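Pentacotripeptide-repeat region of PRORP domain-containing protein (Brachypodium distachyon, PDB 4ME2) probably binds RNA sequence-specifically, as a chloroplast pentatricopeptide repeat protein linked to group II introns and built from helix-turn-helix repeats. Local coordinates at residues Q54-L59 with T70-A75; P116-Y121 with E144-E149; A177-G182 with K215-D220. All coordinates share one frame; numbering follows the deposited sequence.

How the contacts relate
The three contacts follow one another along an all-helical solenoid, each closing before the next opens. Contact 1 packs two neighbouring antiparallel helices near the N-terminal end, the centre of contact 2 lies about 5 Å from that of the chain, and contact 3 joins two helix ends toward the C-terminal side. Contacts 1 and 3 stand on opposite sides of the chain's centre, their own centres about 33 Å apart. Contact 2 comes between them in the chain, about 23 Å from contact 1 and 19 Å from contact 3, centre to centre. Its nearest atoms are about 6 Å from contact 3, which starts on helix 168-180, the one following helix 133-151. The assembly is a single protein chain.

Contact 1: residues Q54-L59 with T70-A75; sequences QALKRL and TAAASA
Ala71 O is gripped twice from within its own helix, by Ala75 N at 3.2 Å and Ser74 OG at 3.1 Å, and Ala75 in turn points its CB toward 54-59, near Leu59. Both donors come to the same face of the carbonyl plane, the hydroxyl 38° out of it and so not on a lone pair. Ser74, whose CB points away from 54-59, thereby ties its polar end back to its own backbone.

No hydrogen bond crosses between the helices; apolar side chains make the contact. The Ala72 methyl is the bump at its middle: CB rests 3.5 Å from Leu56 CD1 and 3.7 Å from Leu59 CB, held between two leucines one turn apart. Leu56 begins off to one side, but with CG anti to the backbone N (chi1 -178°) it swings CD1 across the gap, past that methyl, to within 3.6 Å of Ala73 N. Leu59 points its CB toward the partner helix, and its CD1 lies 3.8 Å from Ala72 O and loosely near the Ala75 methyl. The axes of the two segments come within 9.0 Å of each other, with alanine methyls on one side of the interface.

The packing carries on past these residues: Leu56 also touches Ala76, Leu77 and, on helix 98-109, Leu100, while Ala73 leans on Ala103 and Val107. Thr60 OG1 bonds to Leu56 O. The axes of 54-59 and 70-75 run at 153°, and with a short connection between them their parent helices form an antiparallel hairpin, the helix-turn-helix architecture of pentatricopeptide repeat proteins.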
ATOM      1  N   GLN A  54      12.846  -8.353  18.387  1.00 24.24           N
ATOM      2  CA  GLN A  54      12.602  -9.441  19.328  1.00 25.25           C
ATOM      3  C   GLN A  54      11.433  -9.149  20.264  1.00 24.64           C
ATOM      4  O   GLN A  54      10.619 -10.032  20.537  1.00 24.18           O
ATOM      5  CB  GLN A  54      13.881  -9.839  20.067  1.00 27.13           C
ATOM      6  CG  GLN A  54      14.862 -10.576  19.159  1.00 28.98           C
ATOM      7  CD  GLN A  54      14.229 -11.763  18.441  1.00 31.17           C
ATOM      8  OE1 GLN A  54      13.851 -12.752  19.069  1.00 33.98           O
ATOM      9  NE2 GLN A  54      14.110 -11.668  17.119  1.00 31.10           N
ATOM     10  N   ALA A  55      11.337  -7.904  20.727  1.00 23.77           N
ATOM     11  CA  ALA A  55      10.231  -7.482  21.583  1.00 24.27           C
ATOM     12  C   ALA A  55       8.884  -7.607  20.874  1.00 23.58           C
ATOM     13  O   ALA A  55       7.918  -8.091  21.461  1.00 24.32           O
ATOM     14  CB  ALA A  55      10.447  -6.059  22.081  1.00 24.50           C
ATOM     15  N   LEU A  56       8.814  -7.172  19.617  1.00 22.41           N
ATOM     16  CA  LEU A  56       7.556  -7.242  18.881  1.00 21.77           C
ATOM     17  C   LEU A  56       7.105  -8.694  18.709  1.00 21.76           C
ATOM     18  O   LEU A  56       5.923  -9.000  18.852  1.00 21.95           O
ATOM     19  CB  LEU A  56       7.663  -6.536  17.524  1.00 21.37           C
ATOM     20  CG  LEU A  56       6.382  -6.507  16.683  1.00 21.11           C
ATOM     21  CD1 LEU A  56       5.197  -6.021  17.497  1.00 21.27           C
ATOM     22  CD2 LEU A  56       6.563  -5.652  15.436  1.00 20.90           C
ATOM     23  N   LYS A  57       8.052  -9.576  18.406  1.00 22.07           N
ATOM     24  CA  LYS A  57       7.762 -11.007  18.303  1.00 22.57           C
ATOM     25  C   LYS A  57       7.292 -11.572  19.654  1.00 23.23           C
ATOM     26  O   LYS A  57       6.277 -12.266  19.728  1.00 23.07           O
ATOM     27  CB  LYS A  57       8.977 -11.758  17.739  1.00 22.78           C
ATOM     28  CG  LYS A  57       9.223 -11.483  16.256  1.00 23.41           C
ATOM     29  CD  LYS A  57      10.644 -11.802  15.800  1.00 24.89           C
ATOM     30  CE  LYS A  57      10.988 -13.275  15.944  1.00 26.25           C
ATOM     31  NZ  LYS A  57      12.378 -13.561  15.493  1.00 27.37           N
ATOM     32  N   ARG A  58       8.010 -11.236  20.723  1.00 24.04           N
ATOM     33  CA  ARG A  58       7.664 -11.676  22.072  1.00 25.17           C
ATOM     34  C   ARG A  58       6.260 -11.223  22.480  1.00 24.74           C
ATOM     35  O   ARG A  58       5.477 -12.008  23.016  1.00 24.91           O
ATOM     36  CB  ARG A  58       8.706 -11.152  23.063  1.00 27.12           C
ATOM     37  CG  ARG A  58       8.504 -11.580  24.506  1.00 29.65           C
ATOM     38  CD  ARG A  58       9.529 -10.918  25.422  1.00 31.73           C
ATOM     39  NE  ARG A  58       9.270  -9.488  25.622  1.00 34.29           N
ATOM     40  CZ  ARG A  58      10.111  -8.504  25.303  1.00 34.99           C
ATOM     41  NH1 ARG A  58      11.301  -8.767  24.772  1.00 36.16           N
ATOM     42  NH2 ARG A  58       9.765  -7.245  25.532  1.00 35.62           N
ATOM     43  N   LEU A  59       5.947  -9.958  22.210  1.00 23.69           N
ATOM     44  CA  LEU A  59       4.656  -9.374  22.580  1.00 23.66           C
ATOM     45  C   LEU A  59       3.474  -9.987  21.836  1.00 22.95           C
ATOM     46  O   LEU A  59       2.331  -9.890  22.287  1.00 24.95           O
ATOM     47  CB  LEU A  59       4.666  -7.856  22.360  1.00 23.18           C
ATOM     48  CG  LEU A  59       5.547  -7.039  23.311  1.00 23.81           C
ATOM     49  CD1 LEU A  59       5.693  -5.606  22.817  1.00 23.78           C
ATOM     50  CD2 LEU A  59       4.989  -7.079  24.725  1.00 24.33           C
ATOM     51  N   THR A  70      -0.954  -4.081  16.596  1.00 25.72           N
ATOM     52  CA  THR A  70      -0.920  -2.616  16.615  1.00 25.83           C
ATOM     53  C   THR A  70      -0.387  -2.091  17.948  1.00 25.87           C
ATOM     54  O   THR A  70       0.510  -1.244  17.981  1.00 26.36           O
ATOM     55  CB  THR A  70      -2.308  -2.005  16.318  1.00 26.10           C
ATOM     56  OG1 THR A  70      -2.729  -2.398  15.006  1.00 26.28           O
ATOM     57  CG2 THR A  70      -2.257  -0.486  16.390  1.00 27.35           C
ATOM     58  N   ALA A  71      -0.935  -2.605  19.044  1.00 26.52           N
ATOM     59  CA  ALA A  71      -0.499  -2.207  20.377  1.00 26.29           C
ATOM     60  C   ALA A  71       0.951  -2.611  20.595  1.00 25.79           C
ATOM     61  O   ALA A  71       1.751  -1.851  21.155  1.00 26.70           O
ATOM     62  CB  ALA A  71      -1.388  -2.841  21.434  1.00 27.03           C
ATOM     63  N   ALA A  72       1.290  -3.812  20.145  1.00 25.04           N
ATOM     64  CA  ALA A  72       2.624  -4.314  20.360  1.00 23.92           C
ATOM     65  C   ALA A  72       3.612  -3.482  19.561  1.00 22.70           C
ATOM     66  O   ALA A  72       4.690  -3.191  20.046  1.00 22.36           O
ATOM     67  CB  ALA A  72       2.724  -5.782  19.997  1.00 23.44           C
ATOM     68  N   ALA A  73       3.234  -3.086  18.347  1.00 22.12           N
ATOM     69  CA  ALA A  73       4.164  -2.377  17.463  1.00 21.43           C
ATOM     70  C   ALA A  73       4.523  -0.991  17.989  1.00 21.42           C
ATOM     71  O   ALA A  73       5.680  -0.583  17.919  1.00 20.40           O
ATOM     72  CB  ALA A  73       3.617  -2.296  16.046  1.00 21.12           C
ATOM     73  N   SER A  74       3.545  -0.269  18.524  1.00 22.21           N
ATOM     74  CA  SER A  74       3.859   1.025  19.120  1.00 23.23           C
ATOM     75  C   SER A  74       4.744   0.871  20.357  1.00 23.20           C
ATOM     76  O   SER A  74       5.673   1.648  20.548  1.00 23.72           O
ATOM     77  CB  SER A  74       2.595   1.838  19.427  1.00 25.00           C
ATOM     78  OG  SER A  74       1.752   1.162  20.339  1.00 27.17           O
ATOM     79  N   ALA A  75       4.473  -0.137  21.181  1.00 22.35           N
ATOM     80  CA  ALA A  75       5.270  -0.367  22.383  1.00 22.94           C
ATOM     81  C   ALA A  75       6.703  -0.777  22.048  1.00 22.80           C
ATOM     82  O   ALA A  75       7.656  -0.274  22.640  1.00 24.28           O
ATOM     83  CB  ALA A  75       4.611  -1.416  23.271  1.00 23.33           C
TER

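Contact 2: residues P116-Y121 with E144-E149; sequences PDPELY and EAFIEE
Tyr121 and Phe146 interlock in an offset edge-to-face stack that joins two helices inside the pentatricopeptide-repeat solenoid, 118-126 and 133-151. The tyrosine offers its edge to the phenylalanine face, with the planes 69° apart and CE2 of Tyr121 only 3.5 Å from CD1 of Phe146. Phe146 is the main bump. With CG anti to the backbone N (chi1 168°), its ring reaches across into a hollow walled by the Tyr121 ring and the Pro118 ring, whose CG meets the far end of the phenylalanine at CZ, 3.7 Å away. Leu171 and Leu174 of helix 168-180 also touch Phe146, and Trp163 adds another edge-to-face contact.

A second bump comes from Glu149. Its chain runs extended beyond CG and passes Pro116, running the opposite way, so that the proline lays its CB 3.4 Å from OE2 of Glu149. The carboxylate ends beside the tyrosine hydroxyl, turned just 23° from the ring plane, and Tyr121 OH donates to Glu149 OE2 in a very short bond of 2.5 Å. The other oxygen, OE1, is salt-bridged to Arg109, and the hydroxyl also bonds to Tyr114 OH, so a polar cluster closes one side of the aromatic packing. A phenylalanine in place of Tyr121 would probably leave Glu149 OE2 and the Tyr114 hydroxyl without their shared partner.

On the proline side the turn into helix 118-126 is N-capped by Asp117: its OD1 accepts from Glu119 N at 3.0 Å, met from well above the carboxylate plane.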
ATOM      1  N   PRO A 116       5.143   8.887   1.816  1.00 27.42           N
ATOM      2  CA  PRO A 116       4.434   7.792   1.152  1.00 27.23           C
ATOM      3  C   PRO A 116       5.145   7.350  -0.121  1.00 28.13           C
ATOM      4  O   PRO A 116       5.509   8.185  -0.956  1.00 27.77           O
ATOM      5  CB  PRO A 116       3.074   8.409   0.813  1.00 27.28           C
ATOM      6  CG  PRO A 116       2.887   9.477   1.832  1.00 27.55           C
ATOM      7  CD  PRO A 116       4.257  10.035   2.081  1.00 27.41           C
ATOM      8  N   ASP A 117       5.359   6.045  -0.244  1.00 27.42           N
ATOM      9  CA  ASP A 117       6.002   5.464  -1.407  1.00 27.14           C
ATOM     10  C   ASP A 117       5.121   4.311  -1.871  1.00 26.58           C
ATOM     11  O   ASP A 117       5.070   3.271  -1.211  1.00 25.27           O
ATOM     12  CB  ASP A 117       7.414   4.981  -1.048  1.00 28.60           C
ATOM     13  CG  ASP A 117       8.126   4.296  -2.206  1.00 29.28           C
ATOM     14  OD1 ASP A 117       7.645   4.354  -3.356  1.00 30.17           O
ATOM     15  OD2 ASP A 117       9.190   3.693  -1.957  1.00 31.22           O
ATOM     16  N   PRO A 118       4.405   4.500  -2.994  1.00 25.89           N
ATOM     17  CA  PRO A 118       3.544   3.428  -3.494  1.00 25.55           C
ATOM     18  C   PRO A 118       4.315   2.156  -3.840  1.00 24.86           C
ATOM     19  O   PRO A 118       3.738   1.074  -3.827  1.00 23.59           O
ATOM     20  CB  PRO A 118       2.916   4.031  -4.757  1.00 26.34           C
ATOM     21  CG  PRO A 118       3.032   5.506  -4.584  1.00 25.97           C
ATOM     22  CD  PRO A 118       4.291   5.726  -3.809  1.00 26.73           C
ATOM     23  N   GLU A 119       5.600   2.284  -4.155  1.00 24.72           N
ATOM     24  CA  GLU A 119       6.411   1.117  -4.479  1.00 25.04           C
ATOM     25  C   GLU A 119       6.689   0.274  -3.231  1.00 23.58           C
ATOM     26  O   GLU A 119       6.720  -0.957  -3.307  1.00 22.94           O
ATOM     27  CB  GLU A 119       7.707   1.521  -5.200  1.00 27.48           C
ATOM     28  CG  GLU A 119       8.484   0.342  -5.767  1.00 29.27           C
ATOM     29  CD  GLU A 119       9.465   0.736  -6.855  1.00 31.33           C
ATOM     30  OE1 GLU A 119       9.577   1.944  -7.162  1.00 32.93           O
ATOM     31  OE2 GLU A 119      10.123  -0.168  -7.407  1.00 32.13           O
ATOM     32  N   LEU A 120       6.871   0.929  -2.088  1.00 22.44           N
ATOM     33  CA  LEU A 120       7.026   0.207  -0.829  1.00 21.70           C
ATOM     34  C   LEU A 120       5.720  -0.513  -0.515  1.00 20.88           C
ATOM     35  O   LEU A 120       5.714  -1.697  -0.146  1.00 20.07           O
ATOM     36  CB  LEU A 120       7.393   1.157   0.312  1.00 22.32           C
ATOM     37  CG  LEU A 120       7.501   0.504   1.696  1.00 22.07           C
ATOM     38  CD1 LEU A 120       8.488  -0.661   1.685  1.00 22.66           C
ATOM     39  CD2 LEU A 120       7.890   1.536   2.743  1.00 22.71           C
ATOM     40  N   TYR A 121       4.610   0.195  -0.682  1.00 19.88           N
ATOM     41  CA  TYR A 121       3.309  -0.444  -0.503  1.00 19.30           C
ATOM     42  C   TYR A 121       3.145  -1.641  -1.446  1.00 19.16           C
ATOM     43  O   TYR A 121       2.599  -2.676  -1.055  1.00 17.77           O
ATOM     44  CB  TYR A 121       2.160   0.552  -0.683  1.00 19.51           C
ATOM     45  CG  TYR A 121       2.114   1.663   0.350  1.00 19.51           C
ATOM     46  CD1 TYR A 121       2.685   1.507   1.622  1.00 19.50           C
ATOM     47  CD2 TYR A 121       1.490   2.875   0.055  1.00 19.98           C
ATOM     48  CE1 TYR A 121       2.629   2.529   2.564  1.00 19.70           C
ATOM     49  CE2 TYR A 121       1.427   3.900   0.992  1.00 19.79           C
ATOM     50  CZ  TYR A 121       1.999   3.731   2.238  1.00 19.27           C
ATOM     51  OH  TYR A 121       1.936   4.756   3.164  1.00 19.73           O
ATOM     52  N   GLU A 144      -6.629   2.025   1.568  1.00 19.14           N
ATOM     53  CA  GLU A 144      -7.431   3.132   2.088  1.00 19.97           C
ATOM     54  C   GLU A 144      -6.563   4.155   2.818  1.00 19.88           C
ATOM     55  O   GLU A 144      -6.776   5.357   2.670  1.00 20.30           O
ATOM     56  CB  GLU A 144      -8.548   2.633   3.004  1.00 21.20           C
ATOM     57  CG  GLU A 144      -9.606   1.816   2.283  1.00 22.55           C
ATOM     58  CD  GLU A 144     -10.272   2.575   1.155  1.00 23.61           C
ATOM     59  OE1 GLU A 144     -10.792   3.686   1.403  1.00 25.97           O
ATOM     60  OE2 GLU A 144     -10.286   2.061   0.018  1.00 24.35           O
ATOM     61  N   ALA A 145      -5.578   3.676   3.580  1.00 19.48           N
ATOM     62  CA  ALA A 145      -4.679   4.552   4.337  1.00 19.36           C
ATOM     63  C   ALA A 145      -3.795   5.385   3.412  1.00 20.05           C
ATOM     64  O   ALA A 145      -3.524   6.551   3.694  1.00 21.02           O
ATOM     65  CB  ALA A 145      -3.836   3.751   5.325  1.00 19.25           C
ATOM     66  N   PHE A 146      -3.364   4.781   2.310  1.00 19.37           N
ATOM     67  CA  PHE A 146      -2.562   5.470   1.311  1.00 19.97           C
ATOM     68  C   PHE A 146      -3.380   6.585   0.668  1.00 20.50           C
ATOM     69  O   PHE A 146      -2.916   7.716   0.561  1.00 20.98           O
ATOM     70  CB  PHE A 146      -2.070   4.474   0.256  1.00 20.20           C
ATOM     71  CG  PHE A 146      -1.477   5.113  -0.974  1.00 20.24           C
ATOM     72  CD1 PHE A 146      -0.487   6.090  -0.872  1.00 20.43           C
ATOM     73  CD2 PHE A 146      -1.885   4.709  -2.240  1.00 20.74           C
ATOM     74  CE1 PHE A 146       0.068   6.664  -2.009  1.00 20.82           C
ATOM     75  CE2 PHE A 146      -1.330   5.272  -3.383  1.00 21.01           C
ATOM     76  CZ  PHE A 146      -0.355   6.254  -3.266  1.00 21.35           C
ATOM     77  N   ILE A 147      -4.603   6.266   0.258  1.00 21.03           N
ATOM     78  CA  ILE A 147      -5.448   7.263  -0.399  1.00 21.92           C
ATOM     79  C   ILE A 147      -5.723   8.425   0.555  1.00 22.73           C
ATOM     80  O   ILE A 147      -5.612   9.592   0.168  1.00 23.47           O
ATOM     81  CB  ILE A 147      -6.748   6.644  -0.961  1.00 22.20           C
ATOM     82  CG1 ILE A 147      -6.406   5.668  -2.090  1.00 22.46           C
ATOM     83  CG2 ILE A 147      -7.692   7.725  -1.477  1.00 23.39           C
ATOM     84  CD1 ILE A 147      -7.564   4.806  -2.549  1.00 23.14           C
ATOM     85  N   GLU A 148      -6.044   8.094   1.804  1.00 23.46           N
ATOM     86  CA  GLU A 148      -6.316   9.104   2.827  1.00 25.08           C
ATOM     87  C   GLU A 148      -5.094   9.977   3.114  1.00 24.88           C
ATOM     88  O   GLU A 148      -5.202  11.207   3.138  1.00 26.14           O
ATOM     89  CB  GLU A 148      -6.844   8.466   4.116  1.00 27.31           C
ATOM     90  CG  GLU A 148      -6.888   9.432   5.298  1.00 30.70           C
ATOM     91  CD  GLU A 148      -8.006   9.141   6.287  1.00 34.39           C
ATOM     92  OE1 GLU A 148      -8.724   8.132   6.118  1.00 36.45           O
ATOM     93  OE2 GLU A 148      -8.173   9.938   7.239  1.00 36.95           O
ATOM     94  N   GLU A 149      -3.932   9.359   3.319  1.00 23.67           N
ATOM     95  CA  GLU A 149      -2.738  10.145   3.632  1.00 23.96           C
ATOM     96  C   GLU A 149      -2.377  11.123   2.509  1.00 24.48           C
ATOM     97  O   GLU A 149      -1.799  12.174   2.765  1.00 25.16           O
ATOM     98  CB  GLU A 149      -1.543   9.261   4.016  1.00 23.06           C
ATOM     99  CG  GLU A 149      -0.878   8.531   2.861  1.00 22.45           C
ATOM    100  CD  GLU A 149       0.049   7.411   3.303  1.00 22.25           C
ATOM    101  OE1 GLU A 149       0.270   7.242   4.519  1.00 21.97           O
ATOM    102  OE2 GLU A 149       0.570   6.703   2.422  1.00 22.67           O
TER

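Contact 3: residues A177-G182 with K215-D220; sequences ALVAKG and KRLGLD
Gly182 and Leu217 bring the backbones closest, their CA atoms 6.8 Å apart, at the place where two helices end. Both ends finish in a Schellman motif. Gly182 and Gly218 take positive phi (81° and 88°), and each sends its N-H back into the last turn, Gly182 N to Val179 O at 3.0 Å and Gly218 N to Lys215 O at 3.1 Å.

Leu217 then sets its forked end against the first of these turns. CD2 lies 4.0 Å from the bare CA of Gly182, while CD1 comes 3.8 Å from Val179 O and loosely meets the valine's CG1. Arg216, its chain bent at chi3 (62°), brings an edge of the guanidinium up to the turn at Val179, with Leu217 CG under one rim of its face. A water links the two helix ends, donating to Ala180 O and accepting from Arg216 NH2, each at 3.2 Å.

Helix 184-197 runs between these two ends in the chain and is packed by both: Val179 touches Ala187, and Leu217 touches Ala184. Elsewhere on helix 168-180, Ala177 and Leu178 lean on Val125 of helix 118-126, and Leu178 also reaches helix 133-151, in an all-helical array without strands.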
ATOM      1  N   ALA A 177       0.457  -4.869  -8.467  1.00 18.65           N
ATOM      2  CA  ALA A 177       0.586  -5.778  -7.333  1.00 18.14           C
ATOM      3  C   ALA A 177      -0.790  -6.123  -6.781  1.00 18.18           C
ATOM      4  O   ALA A 177      -1.068  -7.280  -6.479  1.00 18.27           O
ATOM      5  CB  ALA A 177       1.476  -5.178  -6.251  1.00 18.16           C
ATOM      6  N   LEU A 178      -1.660  -5.122  -6.673  1.00 17.76           N
ATOM      7  CA  LEU A 178      -3.001  -5.352  -6.136  1.00 17.52           C
ATOM      8  C   LEU A 178      -3.803  -6.302  -7.020  1.00 18.26           C
ATOM      9  O   LEU A 178      -4.448  -7.225  -6.527  1.00 18.19           O
ATOM     10  CB  LEU A 178      -3.752  -4.032  -5.963  1.00 17.19           C
ATOM     11  CG  LEU A 178      -3.243  -3.123  -4.842  1.00 16.71           C
ATOM     12  CD1 LEU A 178      -3.813  -1.718  -4.979  1.00 17.07           C
ATOM     13  CD2 LEU A 178      -3.573  -3.716  -3.480  1.00 17.36           C
ATOM     14  N   VAL A 179      -3.766  -6.073  -8.327  1.00 17.95           N
ATOM     15  CA  VAL A 179      -4.484  -6.933  -9.257  1.00 19.19           C
ATOM     16  C   VAL A 179      -3.955  -8.375  -9.196  1.00 19.02           C
ATOM     17  O   VAL A 179      -4.740  -9.321  -9.088  1.00 19.61           O
ATOM     18  CB  VAL A 179      -4.464  -6.357 -10.684  1.00 19.85           C
ATOM     19  CG1 VAL A 179      -4.878  -7.411 -11.684  1.00 21.04           C
ATOM     20  CG2 VAL A 179      -5.385  -5.138 -10.766  1.00 20.05           C
ATOM     21  N   ALA A 180      -2.635  -8.545  -9.216  1.00 19.28           N
ATOM     22  CA  ALA A 180      -2.052  -9.889  -9.121  1.00 19.26           C
ATOM     23  C   ALA A 180      -2.457 -10.622  -7.830  1.00 20.04           C
ATOM     24  O   ALA A 180      -2.681 -11.836  -7.841  1.00 20.12           O
ATOM     25  CB  ALA A 180      -0.532  -9.840  -9.279  1.00 19.44           C
ATOM     26  N   LYS A 181      -2.571  -9.874  -6.733  1.00 19.74           N
ATOM     27  CA  LYS A 181      -2.961 -10.441  -5.442  1.00 20.36           C
ATOM     28  C   LYS A 181      -4.458 -10.655  -5.302  1.00 20.53           C
ATOM     29  O   LYS A 181      -4.915 -11.140  -4.266  1.00 21.89           O
ATOM     30  CB  LYS A 181      -2.469  -9.563  -4.297  1.00 20.99           C
ATOM     31  CG  LYS A 181      -1.075  -9.917  -3.838  1.00 22.45           C
ATOM     32  CD  LYS A 181      -1.061 -11.270  -3.154  1.00 22.65           C
ATOM     33  CE  LYS A 181       0.365 -11.738  -3.018  1.00 23.72           C
ATOM     34  NZ  LYS A 181       0.441 -13.150  -2.569  1.00 23.97           N
ATOM     35  N   GLY A 182      -5.215 -10.299  -6.337  1.00 19.47           N
ATOM     36  CA  GLY A 182      -6.669 -10.470  -6.336  1.00 19.85           C
ATOM     37  C   GLY A 182      -7.455  -9.399  -5.601  1.00 19.75           C
ATOM     38  O   GLY A 182      -8.649  -9.573  -5.340  1.00 20.43           O
ATOM     39  N   LYS A 215     -11.884  -7.297 -15.161  1.00 25.32           N
ATOM     40  CA  LYS A 215     -12.669  -8.337 -15.823  1.00 27.64           C
ATOM     41  C   LYS A 215     -12.375  -9.700 -15.217  1.00 27.11           C
ATOM     42  O   LYS A 215     -13.283 -10.421 -14.802  1.00 27.71           O
ATOM     43  CB  LYS A 215     -12.383  -8.346 -17.323  1.00 29.45           C
ATOM     44  CG  LYS A 215     -13.134  -9.420 -18.084  1.00 32.22           C
ATOM     45  CD  LYS A 215     -12.971  -9.217 -19.578  1.00 34.55           C
ATOM     46  CE  LYS A 215     -14.094  -9.895 -20.340  1.00 35.97           C
ATOM     47  NZ  LYS A 215     -14.171  -9.380 -21.735  1.00 37.95           N
ATOM     48  N   ARG A 216     -11.089 -10.034 -15.150  1.00 26.63           N
ATOM     49  CA  ARG A 216     -10.637 -11.315 -14.627  1.00 26.30           C
ATOM     50  C   ARG A 216     -11.150 -11.584 -13.205  1.00 25.15           C
ATOM     51  O   ARG A 216     -11.465 -12.717 -12.856  1.00 25.21           O
ATOM     52  CB  ARG A 216      -9.102 -11.372 -14.678  1.00 26.75           C
ATOM     53  CG  ARG A 216      -8.480 -12.733 -14.399  1.00 27.44           C
ATOM     54  CD  ARG A 216      -6.966 -12.714 -14.602  1.00 27.75           C
ATOM     55  NE  ARG A 216      -6.306 -11.796 -13.680  1.00 27.37           N
ATOM     56  CZ  ARG A 216      -6.031 -12.093 -12.415  1.00 27.94           C
ATOM     57  NH1 ARG A 216      -6.351 -13.286 -11.933  1.00 28.47           N
ATOM     58  NH2 ARG A 216      -5.438 -11.203 -11.635  1.00 27.71           N
ATOM     59  N   LEU A 217     -11.249 -10.530 -12.398  1.00 24.51           N
ATOM     60  CA  LEU A 217     -11.642 -10.655 -10.998  1.00 23.79           C
ATOM     61  C   LEU A 217     -13.137 -10.431 -10.745  1.00 24.27           C
ATOM     62  O   LEU A 217     -13.593 -10.454  -9.601  1.00 25.03           O
ATOM     63  CB  LEU A 217     -10.796  -9.721 -10.129  1.00 23.73           C
ATOM     64  CG  LEU A 217      -9.308 -10.071 -10.157  1.00 23.23           C
ATOM     65  CD1 LEU A 217      -8.476  -8.916  -9.620  1.00 22.90           C
ATOM     66  CD2 LEU A 217      -9.050 -11.349  -9.379  1.00 23.12           C
ATOM     67  N   GLY A 218     -13.888 -10.219 -11.817  1.00 23.68           N
ATOM     68  CA  GLY A 218     -15.343 -10.181 -11.730  1.00 24.52           C
ATOM     69  C   GLY A 218     -15.965  -8.836 -11.412  1.00 24.18           C
ATOM     70  O   GLY A 218     -17.165  -8.764 -11.140  1.00 23.87           O
ATOM     71  N   LEU A 219     -15.167  -7.767 -11.433  1.00 23.77           N
ATOM     72  CA  LEU A 219     -15.725  -6.421 -11.291  1.00 24.15           C
ATOM     73  C   LEU A 219     -16.025  -5.886 -12.680  1.00 24.74           C
ATOM     74  O   LEU A 219     -15.276  -5.061 -13.209  1.00 23.53           O
ATOM     75  CB  LEU A 219     -14.764  -5.465 -10.574  1.00 23.96           C
ATOM     76  CG  LEU A 219     -14.108  -5.763  -9.223  1.00 24.86           C
ATOM     77  CD1 LEU A 219     -14.018  -4.506  -8.363  1.00 22.83           C
ATOM     78  CD2 LEU A 219     -14.759  -6.903  -8.457  1.00 24.23           C
ATOM     79  N   ASP A 220     -17.114  -6.349 -13.286  1.00 25.67           N
ATOM     80  CA  ASP A 220     -17.366  -6.011 -14.687  1.00 26.68           C
ATOM     81  C   ASP A 220     -17.788  -4.564 -14.944  1.00 26.00           C
ATOM     82  O   ASP A 220     -17.561  -4.054 -16.036  1.00 25.74           O
ATOM     83  CB  ASP A 220     -18.309  -7.014 -15.380  1.00 29.38           C
ATOM     84  CG  ASP A 220     -19.348  -7.584 -14.448  1.00 31.37           C
ATOM     85  OD1 ASP A 220     -19.326  -8.817 -14.220  1.00 33.51           O
ATOM     86  OD2 ASP A 220     -20.173  -6.808 -13.935  1.00 32.95           O
TER
HETATM   87  O   HOH W   1      -5.577 -12.748  -8.835  1.00 31.45           O